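Local coordinates for protein putative fructose-aminoacid-6-phosphate deglycase (Bacillus subtilis, PDB 3EUA) that catalyses the conversion of a range of fructosamine 6-phosphates to glucose 6-phosphate and a free amino acid, at residues A[31-36]-A[87-92]. Residues are numbered along the deposited sequence; the frame is centred on the assembly and turned at random.
Sequences VACGGS and TPETVK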
ATOM      1  N   VAL A  31      10.227  -4.879   7.168  1.00 17.68           N
ATOM      2  CA  VAL A  31       9.900  -3.799   8.109  1.00 17.73           C
ATOM      3  C   VAL A  31      10.890  -2.652   8.125  1.00 17.86           C
ATOM      4  O   VAL A  31      12.079  -2.816   8.446  1.00 18.42           O
ATOM      5  CB  VAL A  31       9.790  -4.390   9.547  1.00 17.29           C
ATOM      6  CG1 VAL A  31       9.290  -3.360  10.527  1.00 17.82           C
ATOM      7  CG2 VAL A  31       8.854  -5.611   9.578  1.00 15.59           C
ATOM      8  N   ALA A  32      10.402  -1.463   7.821  1.00 17.77           N
ATOM      9  CA  ALA A  32      11.256  -0.270   7.801  1.00 18.12           C
ATOM     10  C   ALA A  32      10.350   0.941   7.725  1.00 18.79           C
ATOM     11  O   ALA A  32       9.129   0.786   7.748  1.00 19.19           O
ATOM     12  CB  ALA A  32      12.194  -0.317   6.593  1.00 17.31           C
ATOM     13  N   CYS A  33      10.945   2.133   7.595  1.00 19.37           N
ATOM     14  CA  CYS A  33      10.197   3.357   7.452  1.00 19.76           C
ATOM     15  C   CYS A  33      10.568   4.168   6.213  1.00 20.05           C
ATOM     16  O   CYS A  33      11.732   4.229   5.823  1.00 19.91           O
ATOM     17  CB  CYS A  33      10.394   4.275   8.662  1.00 21.57           C
ATOM     18  SG  CYS A  33       9.821   3.577  10.227  1.00 21.29           S
ATOM     19  N   GLY A  34       9.558   4.798   5.632  1.00 19.92           N
ATOM     20  CA  GLY A  34       9.704   5.676   4.479  1.00 20.48           C
ATOM     21  C   GLY A  34      10.514   5.107   3.333  1.00 20.67           C
ATOM     22  O   GLY A  34      10.171   4.061   2.804  1.00 21.36           O
ATOM     23  N   GLY A  35      11.605   5.793   2.976  1.00 20.91           N
ATOM     24  CA  GLY A  35      12.477   5.367   1.887  1.00 20.93           C
ATOM     25  C   GLY A  35      13.002   3.965   2.061  1.00 21.10           C
ATOM     26  O   GLY A  35      13.155   3.196   1.077  1.00 20.74           O
ATOM     27  N   SER A  36      13.315   3.616   3.303  1.00 21.43           N
ATOM     28  CA  SER A  36      13.828   2.252   3.585  1.00 21.62           C
ATOM     29  C   SER A  36      12.768   1.192   3.452  1.00 21.51           C
ATOM     30  O   SER A  36      13.126   0.044   3.268  1.00 22.41           O
ATOM     31  CB  SER A  36      14.491   2.159   4.947  1.00 21.80           C
ATOM     32  OG  SER A  36      15.716   2.842   4.882  1.00 22.65           O
ATOM     33  N   THR A  87      16.768   5.149  13.320  1.00 23.79           N
ATOM     34  CA  THR A  87      15.322   5.325  13.189  1.00 23.30           C
ATOM     35  C   THR A  87      14.648   4.595  14.346  1.00 22.73           C
ATOM     36  O   THR A  87      14.625   3.358  14.356  1.00 22.14           O
ATOM     37  CB  THR A  87      14.815   4.787  11.892  1.00 23.68           C
ATOM     38  OG1 THR A  87      15.682   5.226  10.832  1.00 23.65           O
ATOM     39  CG2 THR A  87      13.396   5.302  11.690  1.00 22.11           C
ATOM     40  N   PRO A  88      14.068   5.360  15.301  1.00 22.08           N
ATOM     41  CA  PRO A  88      13.584   4.701  16.525  1.00 21.92           C
ATOM     42  C   PRO A  88      12.541   3.622  16.350  1.00 21.00           C
ATOM     43  O   PRO A  88      12.590   2.634  17.089  1.00 20.51           O
ATOM     44  CB  PRO A  88      13.028   5.863  17.361  1.00 21.61           C
ATOM     45  CG  PRO A  88      13.686   7.045  16.810  1.00 22.62           C
ATOM     46  CD  PRO A  88      13.813   6.806  15.360  1.00 21.84           C
ATOM     47  N   GLU A  89      11.640   3.786  15.378  1.00 20.51           N
ATOM     48  CA  GLU A  89      10.590   2.786  15.155  1.00 20.54           C
ATOM     49  C   GLU A  89      11.163   1.474  14.595  1.00 19.54           C
ATOM     50  O   GLU A  89      10.689   0.378  14.906  1.00 18.68           O
ATOM     51  CB  GLU A  89       9.511   3.279  14.194  1.00 20.69           C
ATOM     52  CG  GLU A  89       8.830   4.563  14.575  1.00 24.00           C
ATOM     53  CD  GLU A  89       9.480   5.796  13.966  1.00 28.42           C
ATOM     54  OE1 GLU A  89      10.705   6.013  14.079  1.00 27.99           O
ATOM     55  OE2 GLU A  89       8.708   6.559  13.362  1.00 32.59           O
ATOM     56  N   THR A  90      12.172   1.595  13.751  1.00 19.09           N
ATOM     57  CA  THR A  90      12.801   0.412  13.164  1.00 19.32           C
ATOM     58  C   THR A  90      13.633  -0.314  14.216  1.00 19.36           C
ATOM     59  O   THR A  90      13.625  -1.548  14.288  1.00 19.45           O
ATOM     60  CB  THR A  90      13.576   0.794  11.912  1.00 19.55           C
ATOM     61  OG1 THR A  90      12.672   1.502  11.055  1.00 19.33           O
ATOM     62  CG2 THR A  90      14.079  -0.450  11.170  1.00 18.79           C
ATOM     63  N   VAL A  91      14.302   0.456  15.079  1.00 19.53           N
ATOM     64  CA  VAL A  91      15.072  -0.108  16.166  1.00 18.86           C
ATOM     65  C   VAL A  91      14.132  -0.889  17.086  1.00 19.77           C
ATOM     66  O   VAL A  91      14.390  -2.040  17.425  1.00 18.96           O
ATOM     67  CB  VAL A  91      15.799   0.984  16.971  1.00 19.61           C
ATOM     68  CG1 VAL A  91      16.389   0.422  18.293  1.00 18.09           C
ATOM     69  CG2 VAL A  91      16.888   1.668  16.129  1.00 16.99           C
ATOM     70  N   LYS A  92      13.019  -0.266  17.455  1.00 20.12           N
ATOM     71  CA  LYS A  92      12.045  -0.913  18.322  1.00 20.45           C
ATOM     72  C   LYS A  92      11.433  -2.114  17.618  1.00 19.75           C
ATOM     73  O   LYS A  92      11.212  -3.120  18.241  1.00 19.39           O
ATOM     74  CB  LYS A  92      10.975   0.055  18.828  1.00 20.13           C
TER
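Cys-33 lays its thiol against the N-terminal end of helix 88-99, touching Thr-90, Glu-89 and the preceding Thr-87, an example of how the end of a parallel strand is fitted against a neighbouring helix start without any hydrogen bond between them. With chi1 at -62°, SG stands anti to its own carbonyl carbon, which carries it from the loop just after strand 27-32 to the start of helix 88-99. Within the two segments, SG of Cys-33 comes nearest to OG1 of Thr-90, at 3.6 Å, while the backbone-near part of Glu-89 lies alongside, its CB 4.0 Å from the same sulfur. CG2 of Thr-87 adds a third touch, 4.2 Å from SG of Cys-33.

Thr-90 is the other half of the fit. Its chi1 of -54° aims OG1 at the cysteine and at the strand end, 4.0 Å from CA of Ala-32, and leaves CG2, anti to the backbone N, 4.1 Å from O of Val-31. No hydrogen bond crosses the contact, which rests on van der Waals packing; buried OG1 of Thr-90 and N of Cys-33 have no partner in the model.

Glu-89 offers only its CB here; the chain then bends at chi2 (93°), and OE2 takes a salt bridge from Arg-261 and a hydrogen bond from His-234, both of the second subunit. His-234 of the second subunit also packs on Cys-33 and Thr-87, so the contact lies at the subunit interface. Thr-87 sits at the N-cap position without capping the helix; its OG1 is hydrogen-bonded to OG of Ser-82.

In the SIS domain, strand 27-32 runs beside strand 76-82 in the five-stranded parallel sheet, and the contact joins its C-terminal end to helix 88-99. Ala-61 of helix 61-67 touches Cys-33, Glu-89 and Thr-90, and Leu-80 of strand 76-82 and Leu-115 of helix 114-118 also pack on Thr-90.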